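Local coordinates for Lmo2445 protein (Listeria monocytogenes EGD-e, PDB 5HZL) that is of unknown function but is a secreted, calcium-binding leucine-rich repeat protein related to the internalins, at residues A[22-27]-A[31-36]; A[114-119]-A[125-130]; A[158-163]-A[221-226]; A[210-215]-A[265-270]; A[239-242]-A[247-250]. One frame throughout, in Å; residues are numbered along the deposited sequence.

Interaction 1 of 5, residues A[22-27]-A[31-36]. With CA (calcium ion), chain B; CA (calcium ion), chain H.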
# COMPACT_ATOMS: atom_id res chain seq x y z
N GLU A 22 -19.56 -4.95 -26.81
CA GLU A 22 -20.56 -3.97 -26.38
C GLU A 22 -20.63 -3.95 -24.86
O GLU A 22 -20.80 -2.90 -24.25
CB GLU A 22 -21.94 -4.21 -26.97
CG GLU A 22 -22.03 -3.98 -28.48
CD GLU A 22 -23.46 -3.95 -29.00
OE1 GLU A 22 -24.42 -4.17 -28.20
OE2 GLU A 22 -23.63 -3.69 -30.22
N ALA A 23 -20.48 -5.12 -24.25
CA ALA A 23 -20.51 -5.22 -22.79
C ALA A 23 -19.27 -4.60 -22.15
O ALA A 23 -19.36 -3.88 -21.16
CB ALA A 23 -20.65 -6.68 -22.35
N PHE A 24 -18.11 -4.88 -22.74
CA PHE A 24 -16.84 -4.38 -22.21
C PHE A 24 -16.04 -3.76 -23.36
O PHE A 24 -15.26 -4.45 -23.99
CB PHE A 24 -16.08 -5.55 -21.57
CG PHE A 24 -16.93 -6.40 -20.65
CD1 PHE A 24 -17.28 -5.95 -19.38
CD2 PHE A 24 -17.38 -7.65 -21.06
CE1 PHE A 24 -18.05 -6.73 -18.53
CE2 PHE A 24 -18.15 -8.45 -20.21
CZ PHE A 24 -18.49 -7.99 -18.94
N PRO A 25 -16.25 -2.46 -23.64
CA PRO A 25 -15.58 -1.80 -24.76
C PRO A 25 -14.12 -1.33 -24.57
O PRO A 25 -13.80 -0.16 -24.81
CB PRO A 25 -16.54 -0.65 -25.11
CG PRO A 25 -17.24 -0.35 -23.86
CD PRO A 25 -17.31 -1.61 -23.06
N VAL A 26 -13.25 -2.25 -24.18
CA VAL A 26 -11.83 -2.01 -24.01
C VAL A 26 -11.24 -3.26 -24.65
O VAL A 26 -11.45 -4.37 -24.12
CB VAL A 26 -11.42 -1.90 -22.53
CG1 VAL A 26 -9.91 -1.83 -22.39
CG2 VAL A 26 -12.07 -0.69 -21.88
N GLU A 27 -10.53 -3.08 -25.77
CA GLU A 27 -9.92 -4.20 -26.52
C GLU A 27 -9.36 -5.35 -25.65
O GLU A 27 -9.86 -6.49 -25.70
CB GLU A 27 -8.82 -3.68 -27.47
CG GLU A 27 -8.15 -4.76 -28.31
CD GLU A 27 -7.04 -4.23 -29.22
OE1 GLU A 27 -6.86 -2.99 -29.35
OE2 GLU A 27 -6.35 -5.08 -29.82
N GLU A 31 -10.89 -9.15 -25.12
CA GLU A 31 -10.12 -10.30 -25.62
C GLU A 31 -9.85 -11.27 -24.50
O GLU A 31 -9.84 -12.47 -24.72
CB GLU A 31 -8.81 -9.87 -26.25
CG GLU A 31 -8.98 -9.12 -27.55
CD GLU A 31 -7.67 -8.61 -28.11
OE1 GLU A 31 -6.77 -8.21 -27.32
OE2 GLU A 31 -7.53 -8.58 -29.36
N ALA A 32 -9.63 -10.75 -23.29
CA ALA A 32 -9.40 -11.58 -22.13
C ALA A 32 -10.68 -12.37 -21.79
O ALA A 32 -10.60 -13.57 -21.53
CB ALA A 32 -8.95 -10.74 -20.94
N ILE A 33 -11.84 -11.69 -21.79
CA ILE A 33 -13.12 -12.36 -21.50
C ILE A 33 -13.39 -13.41 -22.58
O ILE A 33 -13.85 -14.53 -22.30
CB ILE A 33 -14.33 -11.42 -21.49
CG1 ILE A 33 -14.17 -10.24 -20.51
CG2 ILE A 33 -15.60 -12.19 -21.16
CD1 ILE A 33 -14.00 -10.64 -19.07
N ALA A 34 -13.13 -13.03 -23.83
CA ALA A 34 -13.33 -13.95 -24.95
C ALA A 34 -12.49 -15.20 -24.77
O ALA A 34 -12.95 -16.29 -25.09
CB ALA A 34 -13.01 -13.28 -26.28
N GLY A 35 -11.28 -15.04 -24.25
CA GLY A 35 -10.37 -16.15 -24.02
C GLY A 35 -10.83 -17.09 -22.92
O GLY A 35 -10.71 -18.30 -23.05
N GLU A 36 -11.34 -16.53 -21.82
CA GLU A 36 -11.84 -17.36 -20.72
C GLU A 36 -13.03 -18.20 -21.08
O GLU A 36 -13.09 -19.36 -20.67
CB GLU A 36 -12.17 -16.52 -19.46
CG GLU A 36 -10.93 -16.23 -18.63
CD GLU A 36 -10.34 -17.50 -17.99
OE1 GLU A 36 -9.14 -17.77 -18.24
OE2 GLU A 36 -11.08 -18.23 -17.29
CA CA B . -5.40 -7.45 -29.40
CA CA H . -9.28 -20.04 -24.76
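Glu27 and Glu31 stand one helical turn apart near the start of helix 27-36, an i to i+4 pair that clamps a calcium ion. The helix belongs to the N-terminal region of the internalin-like chain, whose sequence family is grouped with EF-hands. The two side chains run side by side and point the same way. Glu27 reaches out with CG anti to the backbone N (chi1 -179°) and an extended chain. Glu31 leaves with CG anti to the carbonyl carbon, beside the backbone N (chi1 -69°). Their carboxylates are turned 74° against each other. Glu27 binds the metal through OE2 at 2.6 Å. Glu31 holds it with both oxygens, OE1 at 2.6 Å and OE2 at 2.4 Å. The ion bridges two groups that would probably repel each other without it. Glu31 N also donates to Glu27 O at 2.9 Å, the first turn of the helix. Away from the metal, Phe24 CD2 is 4.2 Å from Ile33 CG1, and the side chains cross at about a right angle; Ala23 CB lies over one ring face, toward the rim. Farther along the helix, Gly35 O binds a second calcium ion at 2.8 Å, a site shared with Asp38.

Interaction 2 of 5, residues A[114-119]-A[125-130]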
# COMPACT_ATOMS: atom_id res chain seq x y z
N THR A 114 -2.22 3.38 -7.13
CA THR A 114 -1.94 4.52 -6.27
C THR A 114 -3.02 4.70 -5.22
O THR A 114 -2.78 5.37 -4.21
CB THR A 114 -1.82 5.82 -7.09
OG1 THR A 114 -3.07 6.11 -7.77
CG2 THR A 114 -0.68 5.71 -8.10
N VAL A 115 -4.21 4.14 -5.44
CA VAL A 115 -5.33 4.24 -4.49
C VAL A 115 -6.15 2.97 -4.55
O VAL A 115 -6.59 2.57 -5.64
CB VAL A 115 -6.32 5.39 -4.86
CG1 VAL A 115 -7.56 5.38 -3.96
CG2 VAL A 115 -5.64 6.74 -4.81
N PHE A 116 -6.36 2.36 -3.39
CA PHE A 116 -7.17 1.16 -3.26
C PHE A 116 -8.36 1.64 -2.42
O PHE A 116 -8.25 1.70 -1.20
CB PHE A 116 -6.38 0.05 -2.59
CG PHE A 116 -7.15 -1.22 -2.44
CD1 PHE A 116 -7.27 -2.12 -3.52
CD2 PHE A 116 -7.77 -1.53 -1.24
CE1 PHE A 116 -8.00 -3.29 -3.38
CE2 PHE A 116 -8.50 -2.70 -1.10
CZ PHE A 116 -8.61 -3.58 -2.17
N PRO A 117 -9.50 1.96 -3.07
CA PRO A 117 -10.64 2.53 -2.33
C PRO A 117 -11.40 1.58 -1.41
O PRO A 117 -11.31 0.34 -1.53
CB PRO A 117 -11.58 2.99 -3.45
CG PRO A 117 -11.37 1.96 -4.51
CD PRO A 117 -9.91 1.55 -4.42
N ASP A 118 -12.14 2.20 -0.50
CA ASP A 118 -12.99 1.49 0.43
C ASP A 118 -14.11 0.98 -0.48
O ASP A 118 -14.69 1.73 -1.27
CB ASP A 118 -13.50 2.43 1.55
CG ASP A 118 -12.37 2.93 2.48
OD1 ASP A 118 -11.32 2.25 2.65
OD2 ASP A 118 -12.54 4.01 3.09
N ALA A 119 -14.36 -0.32 -0.38
CA ALA A 119 -15.34 -0.98 -1.22
C ALA A 119 -15.97 -2.14 -0.49
O ALA A 119 -15.33 -2.81 0.32
CB ALA A 119 -14.65 -1.48 -2.48
N THR A 125 -11.17 -12.23 1.46
CA THR A 125 -10.34 -12.94 2.43
C THR A 125 -8.85 -12.64 2.30
O THR A 125 -8.12 -12.63 3.30
CB THR A 125 -10.61 -14.46 2.25
OG1 THR A 125 -11.91 -14.73 2.77
CG2 THR A 125 -9.63 -15.36 3.00
N ASN A 126 -8.39 -12.39 1.07
CA ASN A 126 -6.99 -12.14 0.83
C ASN A 126 -6.77 -11.04 -0.19
O ASN A 126 -7.49 -10.94 -1.15
CB ASN A 126 -6.37 -13.42 0.29
CG ASN A 126 -4.90 -13.26 -0.03
OD1 ASN A 126 -4.12 -12.83 0.80
ND2 ASN A 126 -4.52 -13.61 -1.23
N VAL A 127 -5.73 -10.24 0.01
CA VAL A 127 -5.42 -9.15 -0.90
C VAL A 127 -3.90 -8.99 -1.00
O VAL A 127 -3.25 -8.85 0.02
CB VAL A 127 -6.16 -7.85 -0.44
CG1 VAL A 127 -5.71 -7.38 0.94
CG2 VAL A 127 -5.97 -6.73 -1.43
N ASP A 128 -3.34 -9.07 -2.21
CA ASP A 128 -1.88 -8.93 -2.48
C ASP A 128 -1.67 -7.61 -3.25
O ASP A 128 -1.83 -7.56 -4.47
CB ASP A 128 -1.33 -10.13 -3.28
CG ASP A 128 0.21 -10.04 -3.55
OD1 ASP A 128 0.91 -9.16 -3.00
OD2 ASP A 128 0.74 -10.90 -4.32
N LEU A 129 -1.34 -6.56 -2.51
CA LEU A 129 -1.11 -5.22 -3.07
C LEU A 129 0.35 -4.82 -2.96
O LEU A 129 0.70 -3.64 -2.97
CB LEU A 129 -2.00 -4.22 -2.33
CG LEU A 129 -3.50 -4.38 -2.57
CD1 LEU A 129 -4.32 -3.65 -1.52
CD2 LEU A 129 -3.87 -3.91 -3.97
N SER A 130 1.23 -5.81 -2.89
CA SER A 130 2.64 -5.56 -2.80
C SER A 130 3.20 -4.96 -4.10
O SER A 130 2.74 -5.28 -5.19
CB SER A 130 3.36 -6.88 -2.51
OG SER A 130 3.12 -7.82 -3.55
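Leu129 sets its CD1 methyl over the centre of the Phe116 ring, 3.9 Å from the centroid and 12° off the ring normal. This is a CH-pi contact. The two side chains meet at about a right angle. Phe116 throws its ring inward because CG is anti to the backbone N (chi1 -179°). Leu129 places CG beside its own backbone N, and both methyls reach the ring: CD2 is 3.9 Å from Phe116 CD1. Val127 comes to the far end of the ring, where its CG2 is 4.2 Å from Phe116 CZ. The three residues are buried in the core of the leucine-rich repeat solenoid. Val127 and Leu129 are the inward residues of the repeat signature around strand 126-128, and Asn132, the asparagine of that signature, donates through ND2 to Leu129 O. Phe116 follows strand 113-115 on the return side of the coil. Ile106 of the preceding parallel strand packs on both Phe116 and Val127, and Leu93 and Met144 also touch the Phe116 ring. Asp128 points out of the core. Its OD1 accepts a bond from Ser130 OG at 2.6 Å, met on the syn side and 20° out of the carboxylate plane.

Interaction 3 of 5, residues A[158-163]-A[221-226]. With CA (calcium ion), chain D.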
# COMPACT_ATOMS: atom_id res chain seq x y z
N SER A 158 3.56 5.66 2.60
CA SER A 158 4.34 6.74 3.15
C SER A 158 3.65 7.59 4.19
O SER A 158 2.42 7.65 4.27
CB SER A 158 4.68 7.67 1.98
OG SER A 158 5.26 6.96 0.89
N GLY A 159 4.49 8.26 4.97
CA GLY A 159 4.04 9.18 5.99
C GLY A 159 3.67 8.54 7.30
O GLY A 159 4.13 7.46 7.65
N TYR A 160 2.81 9.25 8.03
CA TYR A 160 2.34 8.84 9.32
C TYR A 160 1.04 8.03 9.25
O TYR A 160 0.17 8.35 8.45
CB TYR A 160 2.08 10.11 10.17
CG TYR A 160 1.57 9.85 11.57
CD1 TYR A 160 2.45 9.66 12.64
CD2 TYR A 160 0.21 9.79 11.83
CE1 TYR A 160 1.98 9.41 13.92
CE2 TYR A 160 -0.27 9.54 13.11
CZ TYR A 160 0.62 9.35 14.15
OH TYR A 160 0.14 9.12 15.40
N ILE A 161 0.93 7.00 10.08
CA ILE A 161 -0.30 6.21 10.19
C ILE A 161 -0.66 6.08 11.66
O ILE A 161 0.21 5.90 12.52
CB ILE A 161 -0.27 4.85 9.49
CG1 ILE A 161 0.76 3.89 10.08
CG2 ILE A 161 0.01 5.05 8.01
CD1 ILE A 161 0.71 2.54 9.40
N ALA A 162 -1.96 6.16 11.93
CA ALA A 162 -2.47 6.10 13.29
C ALA A 162 -2.22 4.78 14.00
O ALA A 162 -2.10 3.73 13.38
CB ALA A 162 -3.96 6.42 13.27
N GLU A 163 -2.10 4.87 15.33
CA GLU A 163 -1.89 3.70 16.17
C GLU A 163 -3.07 2.74 16.04
O GLU A 163 -2.88 1.54 16.03
CB GLU A 163 -1.68 4.08 17.66
CG GLU A 163 -0.40 4.86 17.96
CD GLU A 163 -0.13 5.11 19.46
OE1 GLU A 163 0.97 5.60 19.81
OE2 GLU A 163 -1.00 4.81 20.33
N PHE A 221 10.42 15.42 13.15
CA PHE A 221 9.25 14.63 13.63
C PHE A 221 9.40 13.18 13.19
O PHE A 221 9.18 12.89 12.00
CB PHE A 221 7.95 15.24 13.09
CG PHE A 221 6.70 14.48 13.45
CD1 PHE A 221 6.21 14.50 14.75
CD2 PHE A 221 5.98 13.79 12.48
CE1 PHE A 221 5.05 13.82 15.08
CE2 PHE A 221 4.82 13.11 12.81
CZ PHE A 221 4.36 13.12 14.11
N VAL A 222 9.76 12.28 14.11
CA VAL A 222 9.97 10.87 13.78
C VAL A 222 9.38 9.95 14.85
O VAL A 222 10.10 9.43 15.71
CB VAL A 222 11.49 10.56 13.64
CG1 VAL A 222 11.67 9.19 12.96
CG2 VAL A 222 12.21 11.63 12.83
N PRO A 223 8.05 9.73 14.80
CA PRO A 223 7.39 8.87 15.78
C PRO A 223 7.94 7.46 15.91
O PRO A 223 7.90 6.90 17.00
CB PRO A 223 5.95 8.83 15.30
CG PRO A 223 5.77 10.13 14.63
CD PRO A 223 7.07 10.40 13.94
N PHE A 224 8.44 6.91 14.81
CA PHE A 224 8.99 5.55 14.80
C PHE A 224 10.07 5.34 15.87
O PHE A 224 10.09 4.29 16.53
CB PHE A 224 9.55 5.21 13.41
CG PHE A 224 10.14 3.83 13.31
CD1 PHE A 224 11.48 3.61 13.60
CD2 PHE A 224 9.35 2.74 12.94
CE1 PHE A 224 12.01 2.34 13.53
CE2 PHE A 224 9.88 1.47 12.86
CZ PHE A 224 11.22 1.27 13.16
N ILE A 225 10.95 6.32 16.02
CA ILE A 225 12.04 6.24 17.01
C ILE A 225 11.54 5.92 18.42
O ILE A 225 12.10 5.07 19.11
CB ILE A 225 12.86 7.56 17.04
CG1 ILE A 225 13.62 7.73 15.72
CG2 ILE A 225 13.88 7.55 18.18
CD1 ILE A 225 14.34 9.06 15.58
N TYR A 226 10.47 6.58 18.82
CA TYR A 226 9.92 6.39 20.14
C TYR A 226 9.01 5.18 20.26
O TYR A 226 9.07 4.46 21.24
CB TYR A 226 9.22 7.68 20.55
CG TYR A 226 10.13 8.88 20.51
CD1 TYR A 226 10.34 9.58 19.32
CD2 TYR A 226 10.79 9.32 21.65
CE1 TYR A 226 11.17 10.68 19.28
CE2 TYR A 226 11.63 10.43 21.62
CZ TYR A 226 11.81 11.10 20.43
OH TYR A 226 12.63 12.20 20.37
CA CA D . 2.04 4.72 21.95
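Glu163 OE1, three residues on from the Tyr160 ring that meets Phe221 and Pro223, binds a calcium ion at 2.5 Å. The grip is through one oxygen, since Glu163 OE2 stays 3.4 Å from the metal. Glu187 binds the same ion. The Glu163 chain leaves with CG beside the backbone N (chi1 -66°) and is extended beyond it, which carries the carboxylate well away from the backbone. The contact between the segments is itself apolar and small. Tyr160 has CG anti to the backbone N (chi1 180°), and this swings the ring across to the other segment. Pro223 CG sits at the ring edge, near its plane, 3.9 Å from Tyr160 CD1 and equally far from CE1. Phe221 CE2 comes to Tyr160 CD1 at 4.2 Å, and these two aromatic side chains cross at about a right angle. Pro223 also packs on Phe221: its CD lies over the centre of the ring, 3.7 Å above the plane. One small proline ring therefore touches the edge of Tyr160 and the face of Phe221. The Phe221 side chain is about 5 Å from a bound glycol ether, probably from the crystallisation liquor, whose pocket includes Ser158. Segment 158-163 leaves strand 158-159 of the repeat region, and segment 221-226 leads into helix 223-227 of the C-terminal domain. The backbone bond between Phe224 and Ile183 is a further tie across this junction, while Ile225 packs on strand 273-281 and Val222 on strand 290-298.

Interaction 4 of 5, residues A[210-215]-A[265-270]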
# COMPACT_ATOMS: atom_id res chain seq x y z
N THR A 210 14.55 21.48 4.06
CA THR A 210 14.31 22.68 4.87
C THR A 210 15.59 23.50 5.01
O THR A 210 16.67 23.04 4.64
CB THR A 210 13.72 22.33 6.25
OG1 THR A 210 13.27 23.52 6.91
CG2 THR A 210 14.73 21.57 7.12
N THR A 211 15.47 24.70 5.56
CA THR A 211 16.60 25.62 5.75
C THR A 211 16.72 26.05 7.21
O THR A 211 15.71 26.24 7.88
CB THR A 211 16.41 26.88 4.86
OG1 THR A 211 16.34 26.51 3.49
CG2 THR A 211 17.55 27.88 5.02
N ILE A 212 17.96 26.20 7.69
CA ILE A 212 18.24 26.65 9.06
C ILE A 212 19.47 27.55 9.03
O ILE A 212 20.23 27.52 8.06
CB ILE A 212 18.49 25.47 10.04
CG1 ILE A 212 19.76 24.68 9.68
CG2 ILE A 212 17.27 24.56 10.10
CD1 ILE A 212 20.13 23.61 10.68
N LYS A 213 19.68 28.35 10.08
CA LYS A 213 20.86 29.23 10.10
C LYS A 213 22.06 28.54 10.76
O LYS A 213 21.88 27.69 11.63
CB LYS A 213 20.55 30.59 10.75
CG LYS A 213 21.70 31.58 10.57
CD LYS A 213 21.37 33.02 10.93
CE LYS A 213 22.57 33.89 10.57
NZ LYS A 213 22.34 35.33 10.86
N GLN A 214 23.26 28.90 10.31
CA GLN A 214 24.53 28.34 10.82
C GLN A 214 24.61 28.59 12.33
O GLN A 214 24.76 29.72 12.75
CB GLN A 214 25.72 28.96 10.03
CG GLN A 214 27.12 28.37 10.23
CD GLN A 214 27.94 28.94 11.38
OE1 GLN A 214 28.01 30.15 11.59
NE2 GLN A 214 28.63 28.05 12.09
N GLY A 215 24.47 27.52 13.11
CA GLY A 215 24.49 27.60 14.58
C GLY A 215 23.30 26.93 15.25
O GLY A 215 23.43 26.36 16.33
N ILE A 265 18.67 16.91 16.42
CA ILE A 265 19.96 16.42 15.93
C ILE A 265 20.96 17.57 15.93
O ILE A 265 20.68 18.66 15.40
CB ILE A 265 19.85 15.64 14.59
CG1 ILE A 265 19.50 16.51 13.39
CG2 ILE A 265 18.81 14.53 14.72
CD1 ILE A 265 19.29 15.69 12.12
N GLU A 266 22.11 17.30 16.54
CA GLU A 266 23.21 18.25 16.74
C GLU A 266 23.85 18.81 15.47
O GLU A 266 24.95 18.41 15.10
CB GLU A 266 24.31 17.58 17.59
CG GLU A 266 23.92 16.99 18.95
CD GLU A 266 23.57 18.02 20.00
OE1 GLU A 266 22.79 18.96 19.71
OE2 GLU A 266 24.06 17.88 21.14
N THR A 267 23.18 19.75 14.81
CA THR A 267 23.72 20.37 13.59
C THR A 267 24.33 21.76 13.85
O THR A 267 24.67 22.48 12.90
CB THR A 267 22.63 20.51 12.51
OG1 THR A 267 21.56 21.30 13.02
CG2 THR A 267 22.10 19.15 12.10
N ALA A 268 24.48 22.13 15.12
CA ALA A 268 25.03 23.44 15.47
C ALA A 268 26.48 23.63 15.04
O ALA A 268 26.88 24.74 14.69
CB ALA A 268 24.89 23.68 16.98
N GLY A 269 27.26 22.55 15.07
CA GLY A 269 28.67 22.59 14.68
C GLY A 269 28.94 22.50 13.19
O GLY A 269 30.08 22.68 12.77
N LEU A 270 27.91 22.24 12.39
CA LEU A 270 28.08 22.12 10.95
C LEU A 270 28.21 23.47 10.27
O LEU A 270 27.58 24.44 10.67
CB LEU A 270 26.90 21.35 10.35
CG LEU A 270 26.71 19.94 10.91
CD1 LEU A 270 25.44 19.32 10.36
CD2 LEU A 270 27.93 19.07 10.60
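Gln214 brings the one flat side-chain group that meets the other segment, its amide, and this lies near Leu270. No ring takes part. Both Gln214 CG and Gln214 NE2 are 4.0 Å from Leu270 O, so the approach is van der Waals and no hydrogen bond forms. The chain bends at chi2 (-87°), which folds the amide back from an extended course. Pro272 and Ile298 also touch the Gln214 side chain. The contact lies in the C-terminal domain, whose sequence family belongs to the E-set clan of immunoglobulin-like folds. It joins the end of strand 203-212 to the loop leading into strand 273-281. That loop makes two turns in succession: an inverse gamma turn centred on Glu266, then a type I beta turn from Thr267 to Leu270. The beta turn is closed by the hydrogen bond from Leu270 N to Thr267 O at 3.3 Å. Ala268 in this turn lies beside Gly215, their CA atoms 4.3 Å apart. The Ala268 methyl packs against Gly215 O. Deeper in, Ile212 stretches toward Thr267. Its CG1 stands between the backbone N and the carbonyl carbon (chi1 65°), and the extended tip then projects into the contact, while Val296 and Ile298 of strand 290-298 also touch the side chain. The hydroxyl it meets has polar partners of its own: Leu218 N is hydrogen-bonded to Thr267 OG1, and a weak bond links that oxygen with Glu216 O. Ile212 CD1 ends 3.6 Å from Thr267 OG1.

Interaction 5 of 5, residues A[239-242]-A[247-250]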
# COMPACT_ATOMS: atom_id res chain seq x y z
N LEU A 239 20.46 0.20 18.50
CA LEU A 239 21.43 1.28 18.31
C LEU A 239 20.92 2.35 17.33
O LEU A 239 20.04 2.08 16.51
CB LEU A 239 22.80 0.75 17.84
CG LEU A 239 23.65 -0.13 18.78
CD1 LEU A 239 22.97 -1.44 19.22
CD2 LEU A 239 25.00 -0.45 18.13
N ILE A 240 21.48 3.56 17.45
CA ILE A 240 21.13 4.72 16.61
C ILE A 240 22.38 5.51 16.16
O ILE A 240 23.26 5.79 16.97
CB ILE A 240 20.09 5.62 17.31
CG1 ILE A 240 19.85 6.90 16.50
CG2 ILE A 240 20.56 6.01 18.70
CD1 ILE A 240 18.72 7.76 17.03
N ILE A 241 22.44 5.85 14.87
CA ILE A 241 23.56 6.56 14.25
C ILE A 241 23.06 7.80 13.52
O ILE A 241 22.01 7.77 12.91
CB ILE A 241 24.33 5.67 13.22
CG1 ILE A 241 24.96 4.41 13.85
CG2 ILE A 241 25.42 6.46 12.49
CD1 ILE A 241 23.99 3.31 14.25
N ILE A 242 23.82 8.89 13.60
CA ILE A 242 23.52 10.17 12.94
C ILE A 242 24.63 10.42 11.92
O ILE A 242 25.80 10.43 12.28
CB ILE A 242 23.37 11.35 13.94
CG1 ILE A 242 21.96 11.39 14.55
CG2 ILE A 242 23.49 12.70 13.24
CD1 ILE A 242 21.54 10.15 15.32
N ARG A 247 28.66 10.27 5.98
CA ARG A 247 29.67 9.96 7.00
C ARG A 247 29.08 10.11 8.39
O ARG A 247 28.29 11.01 8.63
CB ARG A 247 30.90 10.87 6.89
CG ARG A 247 31.65 10.82 5.56
CD ARG A 247 32.03 9.41 5.14
NE ARG A 247 33.04 9.41 4.07
CZ ARG A 247 34.36 9.47 4.27
NH1 ARG A 247 34.89 9.52 5.49
NH2 ARG A 247 35.17 9.47 3.21
N THR A 248 29.49 9.22 9.31
CA THR A 248 29.00 9.25 10.69
C THR A 248 29.41 10.55 11.39
O THR A 248 30.53 11.00 11.24
CB THR A 248 29.50 8.02 11.50
OG1 THR A 248 29.01 6.82 10.88
CG2 THR A 248 29.01 8.06 12.94
N LEU A 249 28.47 11.15 12.12
CA LEU A 249 28.74 12.41 12.84
C LEU A 249 28.86 12.09 14.33
O LEU A 249 29.78 12.57 14.98
CB LEU A 249 27.64 13.44 12.59
CG LEU A 249 27.90 14.88 13.04
CD1 LEU A 249 29.05 15.48 12.24
CD2 LEU A 249 26.66 15.74 12.87
N TYR A 250 27.93 11.29 14.86
CA TYR A 250 27.95 10.85 16.27
C TYR A 250 26.94 9.71 16.48
O TYR A 250 25.99 9.58 15.71
CB TYR A 250 27.70 12.01 17.26
CG TYR A 250 26.34 12.64 17.20
CD1 TYR A 250 26.05 13.63 16.26
CD2 TYR A 250 25.34 12.27 18.09
CE1 TYR A 250 24.79 14.22 16.20
CE2 TYR A 250 24.08 12.87 18.05
CZ TYR A 250 23.80 13.84 17.10
OH TYR A 250 22.55 14.41 17.04
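Ile241 meets Thr248 across a beta hairpin, strands 240-244 and 247-250, in the C-terminal domain. The Ile241 CG2 methyl lies 4.0 Å from Thr248 OG1, and the side chains meet at a slant. The rest of the Ile241 chain leads away from the partner strand. Its own backbone bonds to Ser280, which joins this hairpin to strand 273-281. Ile242 comes next and carries most of the contact. Its N donates to Tyr250 O at 3.1 Å, and this antiparallel hydrogen-bonded pair is the bridge of the hairpin. Ile242 O also accepts from that strand, from Leu249 N at 2.8 Å, in the carbonyl plane and nearly straight (166°). Tyr250 N adds a weak bond to the same oxygen. Leu249 and Tyr250 thus both face Ile242, a classic beta bulge. The short segments of the two strands run at 107° to each other. The side chains of Ile242 and Tyr250 lie alongside and point the same way. Tyr250 takes the cramped first torsion, with CG between the backbone N and the carbonyl carbon (chi1 65°), and this lays the ring over Ile242. Ile242 CB sits over one face toward the rim, 4.1 Å from the centroid, and Leu249 CG lies at the ring edge in plane. Tyr250 OH is hydrogen-bonded to Glu266 N. Closest to the ring is Ile242 CG2, 3.6 Å from Tyr250 CE1.

In the fold
From the N terminus, interaction 1 folds the turn after helix 20-23 onto helix 27-36. Interaction 2 closes a short loop within one coil of the repeats, about 17 Å away between nearest atoms. Both are complete before the remaining three begin. Interaction 3 makes a long closure, from residues 158-163 in the repeats to 221-226 in the C-terminal domain, and so joins the two regions. Its span crosses that of interaction 4, because 210-215 precedes 221-226 while 265-270 follows it. Interaction 5 closes a hairpin lying wholly within the span of interaction 4. The last two touch, through Leu270 and Leu249 among others, and both reach the five-stranded sheet.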